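Local coordinates for uncharacterized protein (Bacteroides ovatus CL02T12C04, PDB 6PTM) that probably acts as an exo-carrageenase of glycoside hydrolase family 42, removing units from the ends of the sulfated galactan chains of carrageenan, at residues 292-297 against 373-378; 393-398 against 412-417; 284-289 against 418-423; 236-241 against 264-269. All blocks are in the same frame, centred on the assembly; numbering follows the deposited sequence.

Interaction 1 of 4, residues 292-297 against 373-378; sequences NEPHWN and EWFSFL
With CG anti to its own carbonyl carbon (chi1 -76°), Phe-375 projects its ring from helix 358-385 toward Pro-294 and Trp-296, and the Trp-296 side chain comes to meet it from the opposite direction. This joins two parts of a (beta/alpha)8 barrel: the loop that leaves the C-terminal end of strand 288-292, and the long helix that returns the chain to strand 391-394. Phe-375 CZ leads. It lies 3.8 Å from Pro-294 CB, which meets the phenyl ring at its edge and near its plane, and 3.9 Å from Trp-296 CH2, reaching the indole at its edge. CE2 of the same phenyl ring stands 4.0 Å from Trp-296 CZ3. Trp-374 points its CG the other way, anti to the backbone N (chi1 160°), yet its CD1 comes over the centre of the Phe-375 ring, 3.8 Å above the plane. Were Phe-375 an alanine, a gap would probably open between Pro-294 and the helix, and Trp-374 CD1 would lose the ring it lies over. Trp-296 also touches Arg-370 and Val-371, a turn earlier on helix 358-385, while its backbone O accepts a bond from Asn-367 ND2. The two indoles meet obliquely, planes at 73°, their nearest atoms being Trp-296 CH2 and Trp-374 CD1 at 4.1 Å.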
loop_
_atom_site.group_PDB
_atom_site.type_symbol
_atom_site.label_atom_id
_atom_site.label_comp_id
_atom_site.label_asym_id
_atom_site.label_seq_id
_atom_site.Cartn_x
_atom_site.Cartn_y
_atom_site.Cartn_z
ATOM N N ASN A 292 -5.628 -8.705 9.806
ATOM C CA ASN A 292 -5.868 -7.239 9.812
ATOM C C ASN A 292 -4.823 -6.506 10.686
ATOM O O ASN A 292 -4.895 -6.647 11.914
ATOM C CB ASN A 292 -7.269 -7.007 10.384
ATOM C CG ASN A 292 -7.717 -5.571 10.299
ATOM O OD1 ASN A 292 -8.441 -5.152 9.371
ATOM N ND2 ASN A 292 -7.287 -4.814 11.275
ATOM N N GLU A 293 -3.973 -5.665 10.094
ATOM C CA GLU A 293 -3.040 -4.726 10.789
ATOM C C GLU A 293 -2.383 -5.439 11.962
ATOM O O GLU A 293 -2.498 -5.009 13.115
ATOM C CB GLU A 293 -3.748 -3.465 11.285
ATOM C CG GLU A 293 -4.292 -2.608 10.146
ATOM C CD GLU A 293 -4.593 -1.168 10.547
ATOM O OE1 GLU A 293 -4.818 -0.938 11.759
ATOM O OE2 GLU A 293 -4.602 -0.304 9.658
ATOM N N PRO A 294 -1.739 -6.593 11.717
ATOM C CA PRO A 294 -0.990 -7.275 12.774
ATOM C C PRO A 294 0.188 -6.427 13.281
ATOM O O PRO A 294 0.789 -5.644 12.505
ATOM C CB PRO A 294 -0.484 -8.542 12.065
ATOM C CG PRO A 294 -0.308 -8.065 10.659
ATOM C CD PRO A 294 -1.576 -7.261 10.410
ATOM N N HIS A 295 0.458 -6.560 14.584
ATOM C CA HIS A 295 1.657 -6.021 15.254
ATOM C C HIS A 295 1.681 -6.562 16.678
ATOM O O HIS A 295 0.574 -6.823 17.258
ATOM C CB HIS A 295 1.756 -4.486 15.151
ATOM C CG HIS A 295 0.460 -3.735 15.268
ATOM N ND1 HIS A 295 -0.056 -3.349 16.477
ATOM C CD2 HIS A 295 -0.379 -3.228 14.326
ATOM C CE1 HIS A 295 -1.188 -2.693 16.291
ATOM N NE2 HIS A 295 -1.402 -2.574 14.977
ATOM N N TRP A 296 2.904 -6.789 17.146
ATOM C CA TRP A 296 3.251 -7.352 18.470
ATOM C C TRP A 296 4.217 -6.399 19.161
ATOM O O TRP A 296 5.331 -6.836 19.550
ATOM C CB TRP A 296 3.819 -8.762 18.300
ATOM C CG TRP A 296 2.769 -9.772 17.941
ATOM C CD1 TRP A 296 2.125 -10.603 18.806
ATOM C CD2 TRP A 296 2.209 -10.045 16.644
ATOM N NE1 TRP A 296 1.229 -11.390 18.144
ATOM C CE2 TRP A 296 1.277 -11.097 16.814
ATOM C CE3 TRP A 296 2.457 -9.566 15.357
ATOM C CZ2 TRP A 296 0.549 -11.630 15.759
ATOM C CZ3 TRP A 296 1.742 -10.096 14.308
ATOM C CH2 TRP A 296 0.795 -11.108 14.507
ATOM N N ASN A 297 3.829 -5.118 19.210
ATOM C CA ASN A 297 4.667 -4.063 19.817
ATOM C C ASN A 297 5.000 -4.481 21.250
ATOM O O ASN A 297 4.122 -5.014 21.944
ATOM C CB ASN A 297 4.004 -2.690 19.833
ATOM C CG ASN A 297 3.680 -2.158 18.453
ATOM O OD1 ASN A 297 4.309 -2.554 17.473
ATOM N ND2 ASN A 297 2.759 -1.191 18.377
ATOM N N GLU A 373 7.194 -16.690 11.176
ATOM C CA GLU A 373 6.902 -18.154 11.327
ATOM C C GLU A 373 5.386 -18.372 11.529
ATOM O O GLU A 373 4.800 -19.313 10.929
ATOM C CB GLU A 373 7.759 -18.743 12.446
ATOM C CG GLU A 373 7.589 -20.253 12.609
ATOM C CD GLU A 373 6.336 -20.710 13.335
ATOM O OE1 GLU A 373 5.902 -20.021 14.289
ATOM O OE2 GLU A 373 5.796 -21.772 12.948
ATOM N N TRP A 374 4.739 -17.507 12.301
ATOM C CA TRP A 374 3.294 -17.618 12.576
ATOM C C TRP A 374 2.526 -17.532 11.254
ATOM O O TRP A 374 1.647 -18.370 10.999
ATOM C CB TRP A 374 2.901 -16.542 13.593
ATOM C CG TRP A 374 1.439 -16.212 13.625
ATOM C CD1 TRP A 374 0.834 -15.050 13.229
ATOM C CD2 TRP A 374 0.400 -17.072 14.094
ATOM N NE1 TRP A 374 -0.513 -15.124 13.441
ATOM C CE2 TRP A 374 -0.811 -16.359 13.945
ATOM C CE3 TRP A 374 0.381 -18.364 14.633
ATOM C CZ2 TRP A 374 -2.029 -16.899 14.343
ATOM C CZ3 TRP A 374 -0.824 -18.886 15.038
ATOM C CH2 TRP A 374 -2.010 -18.170 14.871
ATOM N N PHE A 375 2.853 -16.544 10.428
ATOM C CA PHE A 375 2.166 -16.324 9.136
ATOM C C PHE A 375 2.521 -17.457 8.176
ATOM O O PHE A 375 1.613 -17.821 7.379
ATOM C CB PHE A 375 2.461 -14.924 8.596
ATOM C CG PHE A 375 1.677 -13.869 9.317
ATOM C CD1 PHE A 375 0.296 -13.903 9.318
ATOM C CD2 PHE A 375 2.311 -12.880 10.045
ATOM C CE1 PHE A 375 -0.426 -12.942 9.994
ATOM C CE2 PHE A 375 1.582 -11.927 10.729
ATOM C CZ PHE A 375 0.218 -11.976 10.731
ATOM N N SER A 376 3.734 -18.008 8.250
ATOM C CA SER A 376 4.112 -19.226 7.508
ATOM C C SER A 376 3.232 -20.407 7.940
ATOM O O SER A 376 2.747 -21.131 7.042
ATOM C CB SER A 376 5.595 -19.557 7.622
ATOM O OG SER A 376 6.359 -18.554 6.958
ATOM N N PHE A 377 3.044 -20.615 9.243
ATOM C CA PHE A 377 2.141 -21.666 9.792
ATOM C C PHE A 377 0.734 -21.478 9.206
ATOM O O PHE A 377 0.205 -22.431 8.636
ATOM C CB PHE A 377 2.125 -21.661 11.327
ATOM C CG PHE A 377 0.962 -22.392 11.952
ATOM C CD1 PHE A 377 0.933 -23.782 11.998
ATOM C CD2 PHE A 377 -0.112 -21.684 12.478
ATOM C CE1 PHE A 377 -0.166 -24.450 12.524
ATOM C CE2 PHE A 377 -1.211 -22.354 13.004
ATOM C CZ PHE A 377 -1.239 -23.735 13.016
ATOM N N LEU A 378 0.137 -20.290 9.277
ATOM C CA LEU A 378 -1.262 -20.098 8.777
ATOM C C LEU A 378 -1.342 -20.445 7.286
ATOM O O LEU A 378 -2.257 -21.181 6.893
ATOM C CB LEU A 378 -1.716 -18.650 9.022
ATOM C CG LEU A 378 -2.006 -18.289 10.473
ATOM C CD1 LEU A 378 -2.418 -16.822 10.581
ATOM C CD2 LEU A 378 -3.073 -19.210 11.109
#

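Interaction 2 of 4, residues 393-398 against 412-417; sequences IKIMPN and EALTRN
Two isoleucine delta-methyls, Ile-393 CD1 and Ile-395 CD1, converge on Leu-414 within a single beta-alpha-beta unit of the barrel, in which strand 391-394 is followed by helix 411-417 and then strand 421-423. Ile-395 CD1 makes the shorter approach, 3.7 Å from Leu-414 CB, and also lies 4.0 Å from Leu-414 CD1. Ile-393 CD1 is nearest Leu-414 CD2, 3.9 Å away, its side chain crossing that of the leucine at about a right angle, whereas Ile-395 crosses it obliquely. Leu-414 CD2 meets Ile-393 CD1 alone, while Leu-414 CD1 and CB lie near both methyls. The torsions account for this convergence: both isoleucines carry CG1 anti to the carbonyl carbon, and chi2 values of 160° and 163° extend CD1 outward to the helix. The three residues are buried, and the contact is purely apolar. In the next shell, Phe-375 and Pro-294 pack on Ile-393, and Thr-415 sets its side chain on Met-457 and Ile-421. Leu-414 O is hydrogen-bonded by Ser-418 OG, and Thr-415 OG1 bonds to Leu-411 O. Between the isoleucines, Lys-394 is the centre of an inverse gamma turn and directs its NZ to Glu-470 in a salt bridge; the turn is closed by a weak bond from Ile-395 N to Ile-393 O, 2.8 Å long.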
loop_
_atom_site.group_PDB
_atom_site.type_symbol
_atom_site.label_atom_id
_atom_site.label_comp_id
_atom_site.label_asym_id
_atom_site.label_seq_id
_atom_site.Cartn_x
_atom_site.Cartn_y
_atom_site.Cartn_z
ATOM N N ILE A 393 -1.229 -10.371 3.776
ATOM C CA ILE A 393 -1.412 -9.815 5.132
ATOM C C ILE A 393 -1.727 -8.321 4.986
ATOM O O ILE A 393 -1.047 -7.636 4.172
ATOM C CB ILE A 393 -0.138 -10.104 5.950
ATOM C CG1 ILE A 393 0.220 -11.595 5.944
ATOM C CG2 ILE A 393 -0.242 -9.563 7.364
ATOM C CD1 ILE A 393 1.691 -11.854 6.318
ATOM N N LYS A 394 -2.699 -7.818 5.750
ATOM C CA LYS A 394 -3.028 -6.366 5.713
ATOM C C LYS A 394 -1.991 -5.619 6.565
ATOM O O LYS A 394 -2.287 -5.182 7.699
ATOM C CB LYS A 394 -4.464 -6.116 6.144
ATOM C CG LYS A 394 -4.859 -4.644 6.084
ATOM C CD LYS A 394 -6.159 -4.341 6.731
ATOM C CE LYS A 394 -7.330 -5.026 6.036
ATOM N NZ LYS A 394 -8.636 -4.615 6.622
ATOM N N ILE A 395 -0.779 -5.522 6.032
ATOM C CA ILE A 395 0.375 -4.918 6.750
ATOM C C ILE A 395 0.248 -3.401 6.675
ATOM O O ILE A 395 0.004 -2.886 5.579
ATOM C CB ILE A 395 1.705 -5.380 6.143
ATOM C CG1 ILE A 395 1.917 -6.883 6.330
ATOM C CG2 ILE A 395 2.838 -4.558 6.718
ATOM C CD1 ILE A 395 2.986 -7.420 5.409
ATOM N N MET A 396 0.463 -2.720 7.799
ATOM C CA MET A 396 0.536 -1.238 7.810
ATOM C C MET A 396 1.903 -0.846 7.266
ATOM O O MET A 396 2.892 -1.089 7.924
ATOM C CB MET A 396 0.380 -0.713 9.235
ATOM C CG MET A 396 -0.997 -0.958 9.807
ATOM S SD MET A 396 -0.948 -0.942 11.606
ATOM C CE MET A 396 -0.095 0.611 11.955
ATOM N N PRO A 397 2.050 -0.220 6.086
ATOM C CA PRO A 397 3.386 0.035 5.549
ATOM C C PRO A 397 4.283 0.904 6.434
ATOM O O PRO A 397 5.469 0.799 6.287
ATOM C CB PRO A 397 3.103 0.767 4.245
ATOM C CG PRO A 397 1.753 0.239 3.842
ATOM C CD PRO A 397 0.988 0.136 5.144
ATOM N N ASN A 398 3.711 1.757 7.286
ATOM C CA ASN A 398 4.492 2.667 8.176
ATOM C C ASN A 398 5.259 1.826 9.225
ATOM O O ASN A 398 6.224 2.361 9.777
ATOM C CB ASN A 398 3.660 3.847 8.748
ATOM C CG ASN A 398 2.565 3.512 9.738
ATOM O OD1 ASN A 398 2.315 2.361 10.073
ATOM N ND2 ASN A 398 1.951 4.537 10.302
ATOM N N GLU A 412 9.995 -7.205 4.412
ATOM C CA GLU A 412 10.660 -7.984 3.348
ATOM C C GLU A 412 10.196 -9.438 3.445
ATOM O O GLU A 412 9.758 -9.991 2.435
ATOM C CB GLU A 412 12.174 -7.984 3.488
ATOM C CG GLU A 412 12.812 -8.926 2.501
ATOM C CD GLU A 412 14.320 -8.751 2.352
ATOM O OE1 GLU A 412 14.927 -8.419 3.385
ATOM O OE2 GLU A 412 14.884 -8.964 1.242
ATOM N N ALA A 413 10.279 -10.032 4.634
ATOM C CA ALA A 413 10.008 -11.479 4.783
ATOM C C ALA A 413 8.520 -11.709 4.494
ATOM O O ALA A 413 8.196 -12.646 3.764
ATOM C CB ALA A 413 10.436 -11.983 6.137
ATOM N N LEU A 414 7.633 -10.865 5.012
ATOM C CA LEU A 414 6.180 -11.113 4.849
ATOM C C LEU A 414 5.810 -10.894 3.385
ATOM O O LEU A 414 4.972 -11.642 2.883
ATOM C CB LEU A 414 5.366 -10.245 5.805
ATOM C CG LEU A 414 5.638 -10.527 7.278
ATOM C CD1 LEU A 414 4.758 -9.665 8.165
ATOM C CD2 LEU A 414 5.414 -11.987 7.621
ATOM N N THR A 415 6.439 -9.926 2.714
ATOM C CA THR A 415 6.168 -9.663 1.277
ATOM C C THR A 415 6.633 -10.863 0.437
ATOM O O THR A 415 5.825 -11.387 -0.370
ATOM C CB THR A 415 6.788 -8.347 0.825
ATOM O OG1 THR A 415 6.094 -7.315 1.536
ATOM C CG2 THR A 415 6.646 -8.203 -0.668
ATOM N N ARG A 416 7.839 -11.342 0.693
ATOM C CA ARG A 416 8.430 -12.500 -0.025
ATOM C C ARG A 416 7.553 -13.740 0.196
ATOM O O ARG A 416 7.291 -14.465 -0.772
ATOM C CB ARG A 416 9.855 -12.711 0.482
ATOM C CG ARG A 416 10.526 -13.982 -0.014
ATOM C CD ARG A 416 11.779 -14.247 0.807
ATOM N NE ARG A 416 11.383 -14.755 2.103
ATOM C CZ ARG A 416 12.090 -14.641 3.215
ATOM N NH1 ARG A 416 13.267 -14.063 3.188
ATOM N NH2 ARG A 416 11.620 -15.134 4.343
ATOM N N ASN A 417 7.130 -13.947 1.430
ATOM C CA ASN A 417 6.347 -15.144 1.834
ATOM C C ASN A 417 4.914 -15.122 1.297
ATOM O O ASN A 417 4.236 -16.169 1.392
ATOM C CB ASN A 417 6.387 -15.355 3.340
ATOM C CG ASN A 417 7.775 -15.749 3.791
ATOM O OD1 ASN A 417 8.647 -15.938 2.941
ATOM N ND2 ASN A 417 7.987 -15.826 5.099
#

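Interaction 3 of 4, residues 284-289 against 418-423; sequences TGLGYM and SEIIGN
The N-terminal end of the barrel is the setting here: a type I turn from Thr-284 to Gly-287 leads into strand 288-292, and Ile-420, on the 418-423 segment that leads through strand 421-423, packs against it. One methyl makes the approach. Ile-420 CD1 lies 3.4 Å from Leu-286 O and 3.5 Å from Leu-286 C, so it rests on the carbonyl of the turn more closely than on the Leu-286 side chain. It gets there because CG1 stands anti to the carbonyl carbon and chi2 is 168°, which carries CD1 away from the Ile-420 backbone in an extended line. Around it, Gly-287 N is 4.1 Å from Ile-420 CD1, and Leu-286 CD2 comes to 4.4 Å of that methyl. The turn is closed by a backbone bond from Gly-287 N to Thr-284 O, 2.8 Å. Gly-287 itself has a phi of 93°, and a beta carbon on it would fall only 3.1 Å from Ile-420 CD1, which suggests that a side chain here would collide with the isoleucine. On strand 466-471, Phe-467 touches both Leu-286 and Ile-420. Since Leu-286 O accepts a bond from His-392 NE2, its polar need is met by a residue of strand 391-394, and the methyl adds only non-directional packing to a carbonyl that is already engaged. The contact thus depends on close fit rather than on polar pairing.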
loop_
_atom_site.group_PDB
_atom_site.type_symbol
_atom_site.label_atom_id
_atom_site.label_comp_id
_atom_site.label_asym_id
_atom_site.label_seq_id
_atom_site.Cartn_x
_atom_site.Cartn_y
_atom_site.Cartn_z
ATOM N N THR A 284 -12.046 -16.778 -3.807
ATOM C CA THR A 284 -10.703 -16.863 -3.181
ATOM C C THR A 284 -9.632 -16.333 -4.134
ATOM O O THR A 284 -8.467 -16.371 -3.736
ATOM C CB THR A 284 -10.352 -18.303 -2.776
ATOM O OG1 THR A 284 -10.165 -19.134 -3.925
ATOM C CG2 THR A 284 -11.428 -18.899 -1.902
ATOM N N GLY A 285 -9.989 -15.856 -5.329
ATOM C CA GLY A 285 -8.984 -15.477 -6.354
ATOM C C GLY A 285 -8.021 -14.366 -5.921
ATOM O O GLY A 285 -6.846 -14.370 -6.390
ATOM N N LEU A 286 -8.472 -13.417 -5.104
ATOM C CA LEU A 286 -7.576 -12.368 -4.550
ATOM C C LEU A 286 -7.104 -12.790 -3.150
ATOM O O LEU A 286 -6.646 -11.939 -2.385
ATOM C CB LEU A 286 -8.281 -11.008 -4.572
ATOM C CG LEU A 286 -8.022 -10.200 -5.843
ATOM C CD1 LEU A 286 -8.955 -9.025 -5.908
ATOM C CD2 LEU A 286 -6.570 -9.720 -5.948
ATOM N N GLY A 287 -7.208 -14.082 -2.848
ATOM C CA GLY A 287 -6.372 -14.722 -1.840
ATOM C C GLY A 287 -7.006 -14.753 -0.467
ATOM O O GLY A 287 -8.237 -14.436 -0.311
ATOM N N TYR A 288 -6.192 -15.230 0.473
ATOM C CA TYR A 288 -6.510 -15.399 1.903
ATOM C C TYR A 288 -5.718 -14.360 2.697
ATOM O O TYR A 288 -4.459 -14.357 2.711
ATOM C CB TYR A 288 -6.174 -16.822 2.355
ATOM C CG TYR A 288 -6.951 -17.919 1.681
ATOM C CD1 TYR A 288 -6.618 -18.339 0.394
ATOM C CD2 TYR A 288 -7.950 -18.606 2.353
ATOM C CE1 TYR A 288 -7.304 -19.369 -0.227
ATOM C CE2 TYR A 288 -8.645 -19.646 1.746
ATOM C CZ TYR A 288 -8.317 -20.026 0.452
ATOM O OH TYR A 288 -8.945 -21.058 -0.172
ATOM N N MET A 289 -6.458 -13.473 3.349
ATOM C CA MET A 289 -5.889 -12.334 4.109
ATOM C C MET A 289 -5.665 -12.797 5.547
ATOM O O MET A 289 -6.668 -13.063 6.242
ATOM C CB MET A 289 -6.882 -11.176 4.030
ATOM C CG MET A 289 -6.257 -9.816 4.205
ATOM S SD MET A 289 -5.855 -9.482 5.896
ATOM C CE MET A 289 -7.420 -9.646 6.758
ATOM N N SER A 418 4.473 -13.974 0.796
ATOM C CA SER A 418 3.084 -13.796 0.317
ATOM C C SER A 418 3.004 -13.895 -1.209
ATOM O O SER A 418 3.819 -13.294 -1.883
ATOM C CB SER A 418 2.562 -12.463 0.767
ATOM O OG SER A 418 2.307 -12.436 2.149
ATOM N N GLU A 419 2.027 -14.643 -1.707
ATOM C CA GLU A 419 1.744 -14.767 -3.161
ATOM C C GLU A 419 1.229 -13.424 -3.705
ATOM O O GLU A 419 1.430 -13.164 -4.876
ATOM C CB GLU A 419 0.812 -15.944 -3.442
ATOM C CG GLU A 419 1.411 -17.285 -3.071
ATOM C CD GLU A 419 1.591 -17.584 -1.589
ATOM O OE1 GLU A 419 0.822 -17.071 -0.754
ATOM O OE2 GLU A 419 2.511 -18.338 -1.282
ATOM N N ILE A 420 0.496 -12.674 -2.876
ATOM C CA ILE A 420 -0.062 -11.332 -3.222
ATOM C C ILE A 420 0.540 -10.322 -2.228
ATOM O O ILE A 420 0.631 -10.673 -1.070
ATOM C CB ILE A 420 -1.607 -11.357 -3.169
ATOM C CG1 ILE A 420 -2.239 -12.204 -4.279
ATOM C CG2 ILE A 420 -2.187 -9.955 -3.138
ATOM C CD1 ILE A 420 -3.705 -12.472 -4.090
ATOM N N ILE A 421 0.964 -9.146 -2.687
ATOM C CA ILE A 421 1.515 -8.093 -1.790
ATOM C C ILE A 421 0.331 -7.436 -1.094
ATOM O O ILE A 421 -0.390 -6.680 -1.739
ATOM C CB ILE A 421 2.392 -7.095 -2.550
ATOM C CG1 ILE A 421 3.518 -7.812 -3.290
ATOM C CG2 ILE A 421 2.936 -6.054 -1.602
ATOM C CD1 ILE A 421 4.262 -6.920 -4.240
ATOM N N GLY A 422 0.123 -7.770 0.173
ATOM C CA GLY A 422 -0.921 -7.151 0.998
ATOM C C GLY A 422 -0.392 -5.922 1.700
ATOM O O GLY A 422 0.835 -5.893 2.040
ATOM N N ASN A 423 -1.293 -4.963 1.926
ATOM C CA ASN A 423 -1.064 -3.773 2.779
ATOM C C ASN A 423 -2.384 -3.017 2.937
ATOM O O ASN A 423 -3.324 -3.337 2.248
ATOM C CB ASN A 423 -0.018 -2.823 2.196
ATOM C CG ASN A 423 -0.358 -2.351 0.801
ATOM O OD1 ASN A 423 -1.111 -1.391 0.637
ATOM N ND2 ASN A 423 0.159 -2.999 -0.212
#

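Interaction 4 of 4, residues 236-241 against 264-269; sequences KWAEKK and RQVNSD
Trp-237 is the first residue of 236-241 to reach 264-269. Its CG sits between the backbone N and the carbonyl carbon (chi1 68°), the crowded position, and this swings the indole across the helix axis, so that the six-membered ring reaches the partner. CZ2 lies 3.9 Å from Val-266 CG2. CH2 lies 3.9 Å from Gln-265 NE2, which meets the ring at its edge, with the amide plane only 22° from that of the indole. Neither polar group is spent on this approach, as Gln-265 NE2 bonds to Asn-204 OD1 and Trp-237 NE1 to Val-201 O. The two helices follow strand 225-230 of the barrel and run nearly antiparallel, their segment axes at 159° and 11.7 Å apart at closest. Ala-238 comes next: its CB is 3.8 Å above the Trp-237 ring plane, offset toward the rim, and 4.3 Å from Val-266 CG2. Farther along, Lys-241 lays its side chain on Leu-262 and Asn-204.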
loop_
_atom_site.group_PDB
_atom_site.type_symbol
_atom_site.label_atom_id
_atom_site.label_comp_id
_atom_site.label_asym_id
_atom_site.label_seq_id
_atom_site.Cartn_x
_atom_site.Cartn_y
_atom_site.Cartn_z
ATOM N N LYS A 236 -14.333 -18.652 23.631
ATOM C CA LYS A 236 -14.371 -18.643 25.115
ATOM C C LYS A 236 -14.063 -20.049 25.655
ATOM O O LYS A 236 -13.402 -20.145 26.678
ATOM C CB LYS A 236 -15.717 -18.108 25.628
ATOM C CG LYS A 236 -15.867 -16.599 25.498
ATOM C CD LYS A 236 -14.987 -15.822 26.464
ATOM C CE LYS A 236 -14.734 -14.390 26.043
ATOM N NZ LYS A 236 -16.012 -13.660 25.879
ATOM N N TRP A 237 -14.500 -21.118 25.010
ATOM C CA TRP A 237 -14.227 -22.469 25.562
ATOM C C TRP A 237 -12.710 -22.673 25.680
ATOM O O TRP A 237 -12.270 -23.323 26.655
ATOM C CB TRP A 237 -14.891 -23.568 24.737
ATOM C CG TRP A 237 -14.285 -23.715 23.372
ATOM C CD1 TRP A 237 -14.779 -23.211 22.194
ATOM C CD2 TRP A 237 -13.076 -24.423 23.032
ATOM N NE1 TRP A 237 -13.955 -23.560 21.154
ATOM C CE2 TRP A 237 -12.891 -24.272 21.644
ATOM C CE3 TRP A 237 -12.117 -25.130 23.766
ATOM C CZ2 TRP A 237 -11.800 -24.815 20.980
ATOM C CZ3 TRP A 237 -11.022 -25.648 23.111
ATOM C CH2 TRP A 237 -10.879 -25.513 21.735
ATOM N N ALA A 238 -11.933 -22.182 24.707
ATOM C CA ALA A 238 -10.461 -22.339 24.681
ATOM C C ALA A 238 -9.861 -21.484 25.792
ATOM O O ALA A 238 -8.889 -21.923 26.428
ATOM C CB ALA A 238 -9.904 -21.931 23.335
ATOM N N GLU A 239 -10.375 -20.275 25.963
ATOM C CA GLU A 239 -9.873 -19.351 27.005
ATOM C C GLU A 239 -10.099 -19.990 28.394
ATOM O O GLU A 239 -9.168 -19.964 29.214
ATOM C CB GLU A 239 -10.571 -18.000 26.870
ATOM C CG GLU A 239 -10.187 -17.059 27.979
ATOM C CD GLU A 239 -10.743 -15.661 27.821
ATOM O OE1 GLU A 239 -11.429 -15.400 26.767
ATOM O OE2 GLU A 239 -10.474 -14.841 28.759
ATOM N N LYS A 240 -11.283 -20.568 28.633
ATOM C CA LYS A 240 -11.644 -21.248 29.913
ATOM C C LYS A 240 -10.728 -22.464 30.089
ATOM O O LYS A 240 -10.175 -22.612 31.153
ATOM C CB LYS A 240 -13.141 -21.607 29.952
ATOM C CG LYS A 240 -13.578 -22.493 31.117
ATOM C CD LYS A 240 -15.072 -22.772 31.201
ATOM N N LYS A 241 -10.510 -23.278 29.058
ATOM C CA LYS A 241 -9.651 -24.474 29.151
ATOM C C LYS A 241 -8.207 -24.113 29.561
ATOM O O LYS A 241 -7.560 -24.922 30.257
ATOM C CB LYS A 241 -9.659 -25.149 27.788
ATOM C CG LYS A 241 -8.866 -26.433 27.692
ATOM C CD LYS A 241 -9.075 -27.080 26.356
ATOM C CE LYS A 241 -7.962 -28.002 25.930
ATOM N NZ LYS A 241 -8.090 -29.292 26.634
ATOM N N ARG A 264 -2.636 -22.754 18.056
ATOM C CA ARG A 264 -2.320 -23.506 16.820
ATOM C C ARG A 264 -3.392 -24.600 16.553
ATOM O O ARG A 264 -3.794 -24.774 15.365
ATOM C CB ARG A 264 -0.885 -24.037 16.895
ATOM C CG ARG A 264 0.112 -22.946 17.264
ATOM C CD ARG A 264 1.116 -22.655 16.176
ATOM N NE ARG A 264 1.826 -21.377 16.345
ATOM C CZ ARG A 264 2.929 -21.055 15.666
ATOM N NH1 ARG A 264 3.465 -21.937 14.833
ATOM N NH2 ARG A 264 3.500 -19.872 15.826
ATOM N N GLN A 265 -3.846 -25.320 17.580
ATOM C CA GLN A 265 -4.945 -26.316 17.412
ATOM C C GLN A 265 -6.173 -25.595 16.818
ATOM O O GLN A 265 -6.788 -26.090 15.841
ATOM C CB GLN A 265 -5.289 -26.996 18.745
ATOM C CG GLN A 265 -6.554 -27.875 18.680
ATOM C CD GLN A 265 -6.990 -28.315 20.057
ATOM O OE1 GLN A 265 -6.148 -28.728 20.836
ATOM N NE2 GLN A 265 -8.274 -28.152 20.397
ATOM N N VAL A 266 -6.528 -24.453 17.381
ATOM C CA VAL A 266 -7.804 -23.775 17.032
ATOM C C VAL A 266 -7.706 -23.273 15.586
ATOM O O VAL A 266 -8.657 -23.497 14.786
ATOM C CB VAL A 266 -8.184 -22.670 18.045
ATOM C CG1 VAL A 266 -9.313 -21.806 17.515
ATOM C CG2 VAL A 266 -8.566 -23.240 19.412
ATOM N N ASN A 267 -6.591 -22.631 15.237
ATOM C CA ASN A 267 -6.398 -22.131 13.858
ATOM C C ASN A 267 -6.405 -23.312 12.879
ATOM O O ASN A 267 -7.064 -23.181 11.848
ATOM C CB ASN A 267 -5.147 -21.257 13.758
ATOM C CG ASN A 267 -5.427 -19.877 14.293
ATOM O OD1 ASN A 267 -5.842 -18.979 13.558
ATOM N ND2 ASN A 267 -5.244 -19.706 15.585
ATOM N N SER A 268 -5.688 -24.397 13.174
ATOM C CA SER A 268 -5.650 -25.636 12.346
ATOM C C SER A 268 -7.084 -26.163 12.166
ATOM O O SER A 268 -7.456 -26.501 11.036
ATOM C CB SER A 268 -4.729 -26.674 12.933
ATOM O OG SER A 268 -3.376 -26.249 12.778
ATOM N N ASP A 269 -7.881 -26.137 13.233
ATOM C CA ASP A 269 -9.269 -26.673 13.214
ATOM C C ASP A 269 -10.143 -25.760 12.353
ATOM O O ASP A 269 -10.949 -26.295 11.552
ATOM C CB ASP A 269 -9.830 -26.873 14.627
ATOM C CG ASP A 269 -9.339 -28.128 15.326
ATOM O OD1 ASP A 269 -8.778 -28.984 14.665
ATOM O OD2 ASP A 269 -9.571 -28.237 16.517
#

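How the interactions relate
From the N terminus, interaction 4 comes first: 236-241 and 264-269 close a short loop on the outside of the barrel, complete before any other contact opens. Interaction 3 then opens at 284-289 and does not close until 418-423, enclosing both remaining contacts. Interaction 1 (292-297 with 373-378) and, after it, interaction 2 (393-398 with 412-417) lie in series within that span; none of the loops cross. Side chains join neighbours across these boundaries: Phe-375 CG packs 3.6 Å from Ile-393 CD1, linking 1 to 2. A salt bridge of 2.9 Å from Arg-264 NH2 to Glu-373 OE1 links 4 to 1. Together they connect strands 288-292, 391-394 and 421-423 with their surrounding helices.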